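Local structure of adenosine kinase, putative (Trypanosoma brucei, 3OTX) at residues T38-L41 against R45-G48; N69-A74 against K84-V89; N233-D238 against S251-T256; V262-R267 against T272-K277. The protein probably phosphorylates adenosine to AMP at the expense of ATP, in a magnesium-dependent purine salvage step. The protein carries 1 engineered substitution. All coordinates share one frame; numbering follows the deposited sequence.

How the contacts relate
Contacts 2 and 4 are buried and reach the same large sheet. Contact 2 packs a helix on an inner strand of that sheet. Contact 4 joins two strands near its far end. Their centres are about 22 Å apart, and each touches one end of the same AP5 molecule. Contact 1 belongs to the smaller five-stranded sheet and is only partly buried. Contact 3 lies toward the surface, away from the annotated sites, about 15 Å from contact 4 between centres. The chemistry follows place. Contact 2 is mainly apolar, contact 4 adds backbone hydrogen bonds, and each also bonds the ligand. Contact 1 sets a methyl against an amide. Contact 3 mixes apolar packing with a water bridge.

Contact 1: T38-L41 against R45-G48; sequences TAIL and RQKG
Ile40 and Gln46 carry this contact, their side chains coming from opposite directions. Strand 39-41 supplies the isoleucine, and the loop after it supplies the glutamine. Gln46 CB points toward the strand. CG continues beside the backbone N (chi1 -65°) and has CD1 of Ile40 at 4.1 Å. The chain then bends at chi2 (73°), and the last torsion, chi3 (46°), turns the flat side of the amide to the methyl. Gln46 CD lies 3.5 Å from Ile40 CD1. OE1 and NE2 of Gln46 are at nearly the same distance from that methyl, 3.5 and 3.6 Å. The methyl therefore sits over the amide plane and not at one of its corners. This is van der Waals contact, and no hydrogen bond crosses between the segments. The polar atoms of the amide find partners elsewhere. OE1 is hydrogen-bonded to Ser43 OG, and NE2 to Tyr32 O. With both ends held, the buried amide is fixed in its rotation and can offer its flat side to the methyl. Leu34 packs on both Ile40 and Gln46. Leu41 turns its CB away from the loop, and its side chain touches the bound AP5 near Phe171 and Asn15 of the adenosine site. The strand thus has the ligand pocket on one face and this loop on the other. It is an outermost strand of the five-stranded sheet, the small lid of the PfkB fold. It pairs in parallel with strand 133-141 through Leu136 and Ala138. Past Gln46 the loop reaches Gly48, the N-cap of helix 49-54.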
# COMPACT_ATOMS: atom_id res chain seq x y z
N THR A 38 -2.18 -15.30 -0.16
CA THR A 38 -3.12 -14.33 -0.72
C THR A 38 -3.70 -13.42 0.35
O THR A 38 -3.63 -13.75 1.55
CB THR A 38 -4.28 -15.02 -1.45
OG1 THR A 38 -5.11 -15.73 -0.52
CG2 THR A 38 -3.75 -15.96 -2.52
N ALA A 39 -4.25 -12.28 -0.08
CA ALA A 39 -5.03 -11.38 0.78
C ALA A 39 -6.48 -11.44 0.32
O ALA A 39 -6.75 -11.53 -0.86
CB ALA A 39 -4.53 -9.96 0.67
N ILE A 40 -7.41 -11.41 1.28
CA ILE A 40 -8.85 -11.33 0.99
C ILE A 40 -9.48 -10.36 2.00
O ILE A 40 -8.83 -9.95 2.97
CB ILE A 40 -9.54 -12.68 1.13
CG1 ILE A 40 -9.42 -13.25 2.57
CG2 ILE A 40 -9.03 -13.69 0.07
CD1 ILE A 40 -10.47 -14.42 2.83
N LEU A 41 -10.72 -9.96 1.72
CA LEU A 41 -11.57 -9.36 2.73
C LEU A 41 -12.28 -10.45 3.52
O LEU A 41 -12.72 -11.47 2.97
CB LEU A 41 -12.62 -8.45 2.07
CG LEU A 41 -11.98 -7.36 1.20
CD1 LEU A 41 -13.08 -6.55 0.55
CD2 LEU A 41 -11.06 -6.46 1.99
N ARG A 45 -17.39 -16.98 5.12
CA ARG A 45 -16.57 -18.19 5.05
C ARG A 45 -15.53 -18.26 6.17
O ARG A 45 -15.24 -19.37 6.68
CB ARG A 45 -15.90 -18.32 3.68
CG ARG A 45 -15.02 -19.58 3.50
CD ARG A 45 -15.79 -20.88 3.63
NE ARG A 45 -14.92 -22.07 3.61
CZ ARG A 45 -14.27 -22.57 4.65
NH1 ARG A 45 -14.39 -22.02 5.86
NH2 ARG A 45 -13.53 -23.68 4.51
N GLN A 46 -15.03 -17.08 6.57
CA GLN A 46 -14.01 -17.01 7.63
C GLN A 46 -14.56 -16.76 9.05
O GLN A 46 -13.79 -16.43 9.95
CB GLN A 46 -12.92 -16.01 7.31
CG GLN A 46 -12.05 -16.35 6.09
CD GLN A 46 -12.77 -16.16 4.77
OE1 GLN A 46 -13.41 -15.14 4.54
NE2 GLN A 46 -12.63 -17.13 3.87
N LYS A 47 -15.87 -16.90 9.22
CA LYS A 47 -16.50 -16.69 10.53
C LYS A 47 -15.67 -17.37 11.64
O LYS A 47 -15.36 -18.54 11.55
CB LYS A 47 -17.93 -17.22 10.52
CG LYS A 47 -18.75 -17.02 11.80
CD LYS A 47 -20.11 -17.71 11.66
CE LYS A 47 -20.90 -17.73 12.96
NZ LYS A 47 -22.34 -17.96 12.67
N GLY A 48 -15.29 -16.59 12.65
CA GLY A 48 -14.54 -17.10 13.79
C GLY A 48 -13.03 -17.04 13.72
O GLY A 48 -12.35 -17.41 14.68

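Contact 2: N69-A74 against K84-V89; sequences NVARVA and KFVTYV. With AP5 (bis(adenosine)-5'-pentaphosphate), chain C.
Ala71 and Ala74 of helix 66-76 face Val86 and its neighbours on strand 86-89, a helix-on-sheet packing of the large alpha/beta domain of the ribokinase-like fold. Helix and strand segments run almost antiparallel, at 168°, with their axes 9.1 Å apart. The small alanines present only CB to the sheet. Ala71 CB meets CG1 of Val86 at 3.7 Å. CG2 of the same valine lies loosely between the carbonyl O of Ala71 and CB of Ala74. Tyr88, also pointing toward the helix, brings CD1 more loosely and at a slant to Ala71 CB. Phe85 is oriented differently. Its ring is carried away from the backbone N (chi1 179°) to the last turns of the helix and presents its edge. CE2 of Phe85 points at the carbonyl of Ala74, 3.5 Å from its O and near the ring plane. One face of the same ring is covered by its own neighbour, with Val86 CG2 3.6 Å above the plane toward the rim. The other flank of the helix, through Val70, packs on helix 300-311. The ligand is met at Asn69, whose CB points away from the strand. Its amide nitrogen has two partners, Asp301 OD2, of the predicted proton acceptor, and the ribose. Asn69 ND2 donates to O3J of AP5 at 3.0 Å, with a bent angle of 144°.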
# COMPACT_ATOMS: atom_id res chain seq x y z
N ASN A 69 1.51 1.52 6.55
CA ASN A 69 2.87 1.00 6.42
C ASN A 69 3.74 1.86 5.47
O ASN A 69 4.88 2.20 5.80
CB ASN A 69 2.84 -0.42 5.86
CG ASN A 69 2.29 -1.43 6.83
OD1 ASN A 69 2.28 -1.24 8.07
ND2 ASN A 69 1.89 -2.56 6.28
N VAL A 70 3.17 2.19 4.31
CA VAL A 70 3.87 2.97 3.29
C VAL A 70 4.24 4.33 3.89
O VAL A 70 5.38 4.79 3.77
CB VAL A 70 3.03 3.16 2.02
CG1 VAL A 70 3.70 4.18 1.08
CG2 VAL A 70 2.88 1.83 1.27
N ALA A 71 3.26 4.95 4.56
CA ALA A 71 3.48 6.26 5.14
C ALA A 71 4.58 6.22 6.19
O ALA A 71 5.43 7.11 6.27
CB ALA A 71 2.20 6.76 5.78
N ARG A 72 4.59 5.16 7.01
CA ARG A 72 5.57 5.08 8.08
C ARG A 72 6.96 4.82 7.53
O ARG A 72 7.91 5.37 8.04
CB ARG A 72 5.18 4.00 9.13
CG ARG A 72 3.95 4.40 9.94
CD ARG A 72 3.41 3.20 10.73
NE ARG A 72 4.31 2.90 11.82
CZ ARG A 72 4.34 1.75 12.48
NH1 ARG A 72 3.49 0.77 12.16
NH2 ARG A 72 5.21 1.60 13.47
N VAL A 73 7.08 4.00 6.47
CA VAL A 73 8.39 3.77 5.86
C VAL A 73 8.89 5.05 5.18
O VAL A 73 10.05 5.43 5.40
CB VAL A 73 8.33 2.63 4.86
CG1 VAL A 73 9.66 2.53 4.07
CG2 VAL A 73 8.05 1.30 5.62
N ALA A 74 8.00 5.75 4.48
CA ALA A 74 8.40 7.06 3.86
C ALA A 74 8.86 8.06 4.90
O ALA A 74 9.92 8.68 4.75
CB ALA A 74 7.24 7.62 3.00
N LYS A 84 5.88 17.33 8.88
CA LYS A 84 6.02 18.21 7.73
C LYS A 84 6.13 17.47 6.42
O LYS A 84 6.61 18.05 5.44
CB LYS A 84 7.28 19.09 7.86
CG LYS A 84 7.39 19.95 9.11
CD LYS A 84 8.71 20.73 9.03
CE LYS A 84 9.07 21.35 10.37
NZ LYS A 84 10.51 21.69 10.40
N PHE A 85 5.72 16.21 6.39
CA PHE A 85 5.95 15.40 5.19
C PHE A 85 4.71 14.64 4.76
O PHE A 85 4.07 15.01 3.77
CB PHE A 85 7.19 14.52 5.40
CG PHE A 85 7.52 13.62 4.24
CD1 PHE A 85 7.30 14.00 2.93
CD2 PHE A 85 8.05 12.36 4.49
CE1 PHE A 85 7.59 13.10 1.87
CE2 PHE A 85 8.36 11.46 3.43
CZ PHE A 85 8.15 11.84 2.14
N VAL A 86 4.32 13.60 5.50
CA VAL A 86 3.19 12.77 5.12
C VAL A 86 1.95 13.06 5.95
O VAL A 86 2.02 13.22 7.17
CB VAL A 86 3.54 11.25 5.29
CG1 VAL A 86 2.30 10.36 4.97
CG2 VAL A 86 4.76 10.84 4.48
N THR A 87 0.81 13.18 5.26
CA THR A 87 -0.48 13.19 5.94
C THR A 87 -1.21 11.93 5.50
O THR A 87 -1.18 11.58 4.34
CB THR A 87 -1.33 14.40 5.49
OG1 THR A 87 -0.66 15.58 5.90
CG2 THR A 87 -2.69 14.35 6.12
N TYR A 88 -1.80 11.22 6.46
CA TYR A 88 -2.52 9.97 6.20
C TYR A 88 -3.99 10.20 6.51
O TYR A 88 -4.34 10.81 7.54
CB TYR A 88 -1.98 8.86 7.13
CG TYR A 88 -2.71 7.57 7.01
CD1 TYR A 88 -2.27 6.59 6.13
CD2 TYR A 88 -3.82 7.29 7.82
CE1 TYR A 88 -2.96 5.34 6.00
CE2 TYR A 88 -4.50 6.08 7.72
CZ TYR A 88 -4.07 5.11 6.81
OH TYR A 88 -4.74 3.90 6.72
N VAL A 89 -4.83 9.70 5.62
CA VAL A 89 -6.29 9.75 5.80
C VAL A 89 -6.87 8.34 5.79
O VAL A 89 -6.58 7.53 4.90
CB VAL A 89 -6.96 10.65 4.71
CG1 VAL A 89 -8.49 10.58 4.73
CG2 VAL A 89 -6.57 12.10 4.97
PA AP5 C . 8.09 -8.16 -3.79
O1A AP5 C . 8.14 -9.61 -3.31
O2A AP5 C . 7.98 -8.02 -5.30
O3A AP5 C . 6.87 -7.32 -3.16
PB AP5 C . 5.38 -7.86 -2.87
O1B AP5 C . 5.04 -9.10 -3.63
O2B AP5 C . 4.47 -6.69 -3.03
O3B AP5 C . 5.56 -8.21 -1.32
PG AP5 C . 4.74 -9.14 -0.31
O1G AP5 C . 5.70 -9.54 0.76
O2G AP5 C . 4.16 -10.39 -0.93
O3G AP5 C . 3.73 -8.10 0.24
PD AP5 C . 2.55 -8.26 1.33
O1D AP5 C . 2.41 -9.66 1.88
O2D AP5 C . 1.35 -7.62 0.69
O3D AP5 C . 3.13 -7.37 2.53
PE AP5 C . 2.95 -5.77 2.70
O1E AP5 C . 3.09 -5.10 1.36
O2E AP5 C . 3.86 -5.29 3.83
O5F AP5 C . 9.36 -7.41 -3.17
C5F AP5 C . 9.50 -5.99 -3.30
C4F AP5 C . 10.96 -5.64 -3.17
O4F AP5 C . 11.48 -6.17 -1.94
C3F AP5 C . 11.87 -6.25 -4.22
O3F AP5 C . 11.92 -5.42 -5.36
C2F AP5 C . 13.18 -6.41 -3.51
O2F AP5 C . 13.87 -5.18 -3.49
C1F AP5 C . 12.74 -6.71 -2.07
N9A AP5 C . 12.63 -8.16 -1.77
C8A AP5 C . 11.46 -8.89 -1.58
N7A AP5 C . 11.81 -10.18 -1.31
C5A AP5 C . 13.16 -10.27 -1.31
C6A AP5 C . 14.04 -11.30 -1.06
N6A AP5 C . 13.63 -12.50 -0.63
N1A AP5 C . 15.39 -11.05 -1.12
C2A AP5 C . 15.89 -9.78 -1.41
N3A AP5 C . 14.99 -8.76 -1.65
C4A AP5 C . 13.67 -8.99 -1.58
O5J AP5 C . 1.40 -5.61 3.16
C5J AP5 C . 0.96 -6.20 4.37
C4J AP5 C . -0.12 -5.26 4.88
O4J AP5 C . -1.31 -5.37 4.08
C3J AP5 C . -0.62 -5.61 6.29
O3J AP5 C . -0.06 -4.66 7.19
C2J AP5 C . -2.15 -5.53 6.19
O2J AP5 C . -2.76 -4.78 7.24
C1J AP5 C . -2.35 -4.84 4.86
N9B AP5 C . -3.66 -5.10 4.25
C8B AP5 C . -4.15 -6.34 3.93
N7B AP5 C . -5.40 -6.16 3.43
C5B AP5 C . -5.68 -4.82 3.43
C6B AP5 C . -6.80 -4.08 3.01
N6B AP5 C . -7.94 -4.64 2.57
N1B AP5 C . -6.73 -2.73 3.20
C2B AP5 C . -5.62 -2.06 3.66
N3B AP5 C . -4.53 -2.79 4.11
C4B AP5 C . -4.57 -4.15 3.95

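Contact 3: N233-D238 against S251-T256; sequences NMMKWD and SEVPYT
Met235 and Val253 are the closest backbone pair, 8.8 Å between CA atoms, where helix 225-235 ends in a Schellman motif with Lys236 at positive phi (66°). Just after that turn, Trp237 lays its indole over Met235, whose CB is 3.5 Å above the ring plane and over its centre. The six-membered end of the indole then reaches the loop. Trp237 CH2 meets CG2 of Val253 at 3.9 Å, with the two side chains crossing at about a right angle. Met235 CE approaches the same Val253 methyl more loosely. One valine branch thus meets both the indole and the methionine. Glu252 runs alongside Trp237, pointing the other way. Its chain runs extended beyond CG, and its carboxylate stands nearly perpendicular to the indole, at 84°. Trp237 NE1 and Glu252 OE1 are 3.5 Å apart and form no direct hydrogen bond. A water joins them instead. It accepts from Trp237 NE1 at 2.9 Å and donates to Glu252 OE1 at 2.6 Å. The water thus gives the indole N-H an acceptor and links it to the carboxylate. Arg248 adds a cation-pi interaction to the indole from helix 242-251. The contact joins the C-terminal end of helix 225-235 to the loop that follows helix 242-251. Val253 also packs on Leu215, beyond helix 208-214. Carbonyls of Val253 and Pro254 are held by Arg261, next to strand 262-267.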
# COMPACT_ATOMS: atom_id res chain seq x y z
N ASN A 233 -4.58 -10.18 -17.21
CA ASN A 233 -5.79 -11.01 -17.31
C ASN A 233 -7.06 -10.15 -17.40
O ASN A 233 -7.94 -10.40 -18.24
CB ASN A 233 -5.91 -11.99 -16.13
CG ASN A 233 -4.84 -13.09 -16.14
OD1 ASN A 233 -4.13 -13.28 -17.12
ND2 ASN A 233 -4.75 -13.83 -15.03
N MET A 234 -7.14 -9.14 -16.53
CA MET A 234 -8.24 -8.18 -16.50
C MET A 234 -8.38 -7.46 -17.85
O MET A 234 -9.48 -7.29 -18.37
CB MET A 234 -8.01 -7.16 -15.39
CG MET A 234 -9.13 -6.16 -15.25
SD MET A 234 -8.72 -4.82 -14.17
CE MET A 234 -7.54 -3.91 -15.18
N MET A 235 -7.24 -7.07 -18.41
CA MET A 235 -7.20 -6.36 -19.68
C MET A 235 -7.42 -7.26 -20.90
O MET A 235 -7.61 -6.76 -22.02
CB MET A 235 -5.86 -5.64 -19.82
CG MET A 235 -5.64 -4.46 -18.89
SD MET A 235 -7.00 -3.25 -18.98
CE MET A 235 -6.82 -2.63 -20.66
N LYS A 236 -7.40 -8.57 -20.69
CA LYS A 236 -7.45 -9.60 -21.73
C LYS A 236 -6.21 -9.61 -22.62
O LYS A 236 -6.24 -10.09 -23.75
CB LYS A 236 -8.77 -9.60 -22.52
CG LYS A 236 -9.98 -9.76 -21.59
CD LYS A 236 -11.13 -10.52 -22.20
CE LYS A 236 -12.12 -10.93 -21.12
NZ LYS A 236 -13.33 -11.58 -21.70
N TRP A 237 -5.10 -9.09 -22.07
CA TRP A 237 -3.82 -9.14 -22.74
C TRP A 237 -3.21 -10.54 -22.65
O TRP A 237 -2.99 -11.07 -21.55
CB TRP A 237 -2.81 -8.17 -22.14
CG TRP A 237 -3.16 -6.70 -22.27
CD1 TRP A 237 -3.97 -6.12 -23.22
CD2 TRP A 237 -2.64 -5.65 -21.47
NE1 TRP A 237 -4.00 -4.76 -23.01
CE2 TRP A 237 -3.20 -4.44 -21.95
CE3 TRP A 237 -1.79 -5.60 -20.36
CZ2 TRP A 237 -2.92 -3.20 -21.35
CZ3 TRP A 237 -1.51 -4.38 -19.78
CH2 TRP A 237 -2.08 -3.19 -20.27
N ASP A 238 -2.87 -11.07 -23.82
CA ASP A 238 -2.33 -12.42 -23.91
C ASP A 238 -0.81 -12.45 -23.69
O ASP A 238 -0.04 -12.72 -24.62
CB ASP A 238 -2.72 -13.06 -25.25
CG ASP A 238 -2.46 -14.56 -25.28
OD1 ASP A 238 -2.45 -15.19 -24.19
OD2 ASP A 238 -2.26 -15.11 -26.39
N SER A 251 1.06 2.61 -22.42
CA SER A 251 0.55 3.21 -23.65
C SER A 251 -0.89 2.80 -24.01
O SER A 251 -1.51 3.41 -24.90
CB SER A 251 1.48 2.88 -24.80
OG SER A 251 1.53 1.48 -24.99
N GLU A 252 -1.41 1.77 -23.36
CA GLU A 252 -2.68 1.22 -23.77
C GLU A 252 -3.77 1.47 -22.74
O GLU A 252 -4.94 1.53 -23.09
CB GLU A 252 -2.53 -0.27 -24.11
CG GLU A 252 -1.64 -0.50 -25.34
CD GLU A 252 -1.50 -1.94 -25.76
OE1 GLU A 252 -2.38 -2.77 -25.44
OE2 GLU A 252 -0.54 -2.25 -26.51
N VAL A 253 -3.39 1.64 -21.48
CA VAL A 253 -4.34 1.94 -20.43
C VAL A 253 -4.61 3.44 -20.47
O VAL A 253 -3.67 4.23 -20.48
CB VAL A 253 -3.76 1.56 -19.08
CG1 VAL A 253 -4.56 2.18 -17.91
CG2 VAL A 253 -3.73 0.05 -18.97
N PRO A 254 -5.90 3.82 -20.51
CA PRO A 254 -6.27 5.23 -20.68
C PRO A 254 -5.47 6.11 -19.72
O PRO A 254 -5.26 5.72 -18.58
CB PRO A 254 -7.75 5.23 -20.29
CG PRO A 254 -8.24 3.90 -20.78
CD PRO A 254 -7.09 2.94 -20.46
N TYR A 255 -5.00 7.25 -20.22
CA TYR A 255 -4.24 8.20 -19.41
C TYR A 255 -4.52 9.61 -19.90
O TYR A 255 -4.32 9.91 -21.09
CB TYR A 255 -2.73 7.94 -19.53
CG TYR A 255 -1.87 8.88 -18.72
CD1 TYR A 255 -2.08 9.06 -17.35
CD2 TYR A 255 -0.83 9.59 -19.33
CE1 TYR A 255 -1.28 9.92 -16.60
CE2 TYR A 255 -0.01 10.47 -18.59
CZ TYR A 255 -0.24 10.62 -17.22
OH TYR A 255 0.56 11.50 -16.52
N THR A 256 -4.98 10.46 -18.99
CA THR A 256 -5.33 11.84 -19.33
C THR A 256 -4.43 12.87 -18.63
O THR A 256 -4.72 14.06 -18.63
CB THR A 256 -6.80 12.15 -18.95
OG1 THR A 256 -7.03 11.88 -17.56
CG2 THR A 256 -7.78 11.30 -19.78
O HOH W 1 -4.94 -2.85 -25.03

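Contact 4: V262-R267 against T272-K277; sequences VVVFTR and TVLATK. With AP5 (bis(adenosine)-5'-pentaphosphate), chain C.
A beta hairpin is formed here by strands 262-267 and 270-276, with Val263 paired to Ala275 and Phe265 to Val273 across it. Both are antiparallel hydrogen-bonded pairs, with four N-H to O bonds between them. The straightest is Val273 N to Phe265 O, 2.8 Å at 172°. Val264 and Leu274 form the non-hydrogen-bonded pair between. Leu274 CD1 lies against Val262 CG1 (3.8 Å) and Val264 CG2, and helices 300-311 and 317-332 cover that face. On the other face, with Val263, Phe265 and Val273, helix 242-251 packs. Arg267 lays its guanidinium flat over the valine, with Val273 CG2 3.7 Å above the centre of its plane. Its NE bonds to Ser271 O. At the hairpin's ligand end Thr266 turns OG1 between its backbone N and carbonyl carbon (chi1 60°) and donates to O2A of AP5 at 2.8 Å. A water accepts from Arg267 N at 2.8 Å and also bonds Thr272 OG1 and ribose O3F. Thr272 OG1 has a second partner in His325. These contacts, with Asn224 and Asp268 nearby, mark the nucleotide site at the C-terminal end of strand 262-267, as in PfkB-family kinases.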
# COMPACT_ATOMS: atom_id res chain seq x y z
N VAL A 262 3.96 6.21 -15.55
CA VAL A 262 5.09 5.38 -15.13
C VAL A 262 4.49 4.08 -14.60
O VAL A 262 3.49 4.11 -13.88
CB VAL A 262 5.91 6.06 -13.99
CG1 VAL A 262 7.13 5.20 -13.53
CG2 VAL A 262 6.34 7.47 -14.38
N VAL A 263 5.11 2.95 -14.91
CA VAL A 263 4.66 1.68 -14.37
C VAL A 263 5.86 1.01 -13.71
O VAL A 263 6.94 0.94 -14.30
CB VAL A 263 4.03 0.80 -15.46
CG1 VAL A 263 3.53 -0.51 -14.92
CG2 VAL A 263 2.83 1.54 -16.15
N VAL A 264 5.66 0.53 -12.48
CA VAL A 264 6.74 -0.09 -11.71
C VAL A 264 6.24 -1.43 -11.19
O VAL A 264 5.30 -1.45 -10.40
CB VAL A 264 7.08 0.78 -10.47
CG1 VAL A 264 8.22 0.15 -9.64
CG2 VAL A 264 7.46 2.21 -10.88
N PHE A 265 6.86 -2.53 -11.61
CA PHE A 265 6.45 -3.87 -11.17
C PHE A 265 7.65 -4.55 -10.50
O PHE A 265 8.68 -4.80 -11.15
CB PHE A 265 6.00 -4.76 -12.34
CG PHE A 265 4.74 -4.34 -13.01
CD1 PHE A 265 3.70 -3.76 -12.28
CD2 PHE A 265 4.57 -4.56 -14.39
CE1 PHE A 265 2.50 -3.40 -12.91
CE2 PHE A 265 3.38 -4.21 -15.03
CZ PHE A 265 2.36 -3.62 -14.27
N THR A 266 7.50 -4.83 -9.22
CA THR A 266 8.55 -5.50 -8.46
C THR A 266 8.46 -7.01 -8.66
O THR A 266 7.39 -7.56 -8.96
CB THR A 266 8.49 -5.16 -6.96
OG1 THR A 266 7.23 -5.58 -6.42
CG2 THR A 266 8.62 -3.65 -6.73
N ARG A 267 9.62 -7.66 -8.48
CA ARG A 267 9.74 -9.07 -8.79
C ARG A 267 10.52 -9.85 -7.74
O ARG A 267 11.25 -10.78 -8.07
CB ARG A 267 10.33 -9.28 -10.20
CG ARG A 267 9.40 -8.71 -11.31
CD ARG A 267 9.76 -9.33 -12.63
NE ARG A 267 11.10 -8.89 -13.00
CZ ARG A 267 11.58 -9.03 -14.23
NH1 ARG A 267 10.85 -9.62 -15.17
NH2 ARG A 267 12.80 -8.58 -14.52
N THR A 272 13.37 -5.18 -10.76
CA THR A 272 12.18 -4.38 -10.81
C THR A 272 12.04 -3.82 -12.23
O THR A 272 13.00 -3.33 -12.82
CB THR A 272 12.23 -3.24 -9.79
OG1 THR A 272 12.07 -3.80 -8.48
CG2 THR A 272 11.09 -2.24 -10.01
N VAL A 273 10.83 -3.92 -12.75
CA VAL A 273 10.52 -3.46 -14.13
C VAL A 273 10.02 -2.01 -14.04
O VAL A 273 9.14 -1.70 -13.25
CB VAL A 273 9.49 -4.38 -14.81
CG1 VAL A 273 9.03 -3.83 -16.18
CG2 VAL A 273 10.07 -5.76 -15.02
N LEU A 274 10.65 -1.13 -14.79
CA LEU A 274 10.35 0.30 -14.75
C LEU A 274 10.04 0.74 -16.18
O LEU A 274 10.90 0.65 -17.05
CB LEU A 274 11.56 1.08 -14.22
CG LEU A 274 11.54 2.61 -14.21
CD1 LEU A 274 10.39 3.18 -13.35
CD2 LEU A 274 12.87 3.23 -13.73
N ALA A 275 8.81 1.19 -16.44
CA ALA A 275 8.43 1.58 -17.82
C ALA A 275 7.85 2.97 -17.86
O ALA A 275 7.08 3.36 -16.98
CB ALA A 275 7.46 0.60 -18.42
N THR A 276 8.20 3.70 -18.93
CA THR A 276 7.61 5.00 -19.20
C THR A 276 7.42 5.09 -20.72
O THR A 276 7.75 4.14 -21.45
CB THR A 276 8.53 6.15 -18.76
OG1 THR A 276 9.65 6.21 -19.65
CG2 THR A 276 9.03 6.02 -17.30
N LYS A 277 6.90 6.21 -21.22
CA LYS A 277 6.77 6.39 -22.66
C LYS A 277 8.12 6.22 -23.35
O LYS A 277 8.17 5.96 -24.55
CB LYS A 277 6.17 7.78 -22.98
CG LYS A 277 7.10 8.93 -22.66
CD LYS A 277 6.43 10.27 -22.85
CE LYS A 277 7.44 11.38 -22.62
NZ LYS A 277 6.77 12.70 -22.60
PA AP5 C . 8.09 -8.16 -3.79
O1A AP5 C . 8.14 -9.61 -3.31
O2A AP5 C . 7.98 -8.02 -5.30
O3A AP5 C . 6.87 -7.32 -3.16
PB AP5 C . 5.38 -7.86 -2.87
O1B AP5 C . 5.04 -9.10 -3.63
O2B AP5 C . 4.47 -6.69 -3.03
O3B AP5 C . 5.56 -8.21 -1.32
PG AP5 C . 4.74 -9.14 -0.31
O1G AP5 C . 5.70 -9.54 0.76
O2G AP5 C . 4.16 -10.39 -0.93
O3G AP5 C . 3.73 -8.10 0.24
PD AP5 C . 2.55 -8.26 1.33
O1D AP5 C . 2.41 -9.66 1.88
O2D AP5 C . 1.35 -7.62 0.69
O3D AP5 C . 3.13 -7.37 2.53
PE AP5 C . 2.95 -5.77 2.70
O1E AP5 C . 3.09 -5.10 1.36
O2E AP5 C . 3.86 -5.29 3.83
O5F AP5 C . 9.36 -7.41 -3.17
C5F AP5 C . 9.50 -5.99 -3.30
C4F AP5 C . 10.96 -5.64 -3.17
O4F AP5 C . 11.48 -6.17 -1.94
C3F AP5 C . 11.87 -6.25 -4.22
O3F AP5 C . 11.92 -5.42 -5.36
C2F AP5 C . 13.18 -6.41 -3.51
O2F AP5 C . 13.87 -5.18 -3.49
C1F AP5 C . 12.74 -6.71 -2.07
N9A AP5 C . 12.63 -8.16 -1.77
C8A AP5 C . 11.46 -8.89 -1.58
N7A AP5 C . 11.81 -10.18 -1.31
C5A AP5 C . 13.16 -10.27 -1.31
C6A AP5 C . 14.04 -11.30 -1.06
N6A AP5 C . 13.63 -12.50 -0.63
N1A AP5 C . 15.39 -11.05 -1.12
C2A AP5 C . 15.89 -9.78 -1.41
N3A AP5 C . 14.99 -8.76 -1.65
C4A AP5 C . 13.67 -8.99 -1.58
O5J AP5 C . 1.40 -5.61 3.16
C5J AP5 C . 0.96 -6.20 4.37
C4J AP5 C . -0.12 -5.26 4.88
O4J AP5 C . -1.31 -5.37 4.08
C3J AP5 C . -0.62 -5.61 6.29
O3J AP5 C . -0.06 -4.66 7.19
C2J AP5 C . -2.15 -5.53 6.19
O2J AP5 C . -2.76 -4.78 7.24
C1J AP5 C . -2.35 -4.84 4.86
N9B AP5 C . -3.66 -5.10 4.25
C8B AP5 C . -4.15 -6.34 3.93
N7B AP5 C . -5.40 -6.16 3.43
C5B AP5 C . -5.68 -4.82 3.43
C6B AP5 C . -6.80 -4.08 3.01
N6B AP5 C . -7.94 -4.64 2.57
N1B AP5 C . -6.73 -2.73 3.20
C2B AP5 C . -5.62 -2.06 3.66
N3B AP5 C . -4.53 -2.79 4.11
C4B AP5 C . -4.57 -4.15 3.95
O HOH W 2 12.01 -6.40 -7.85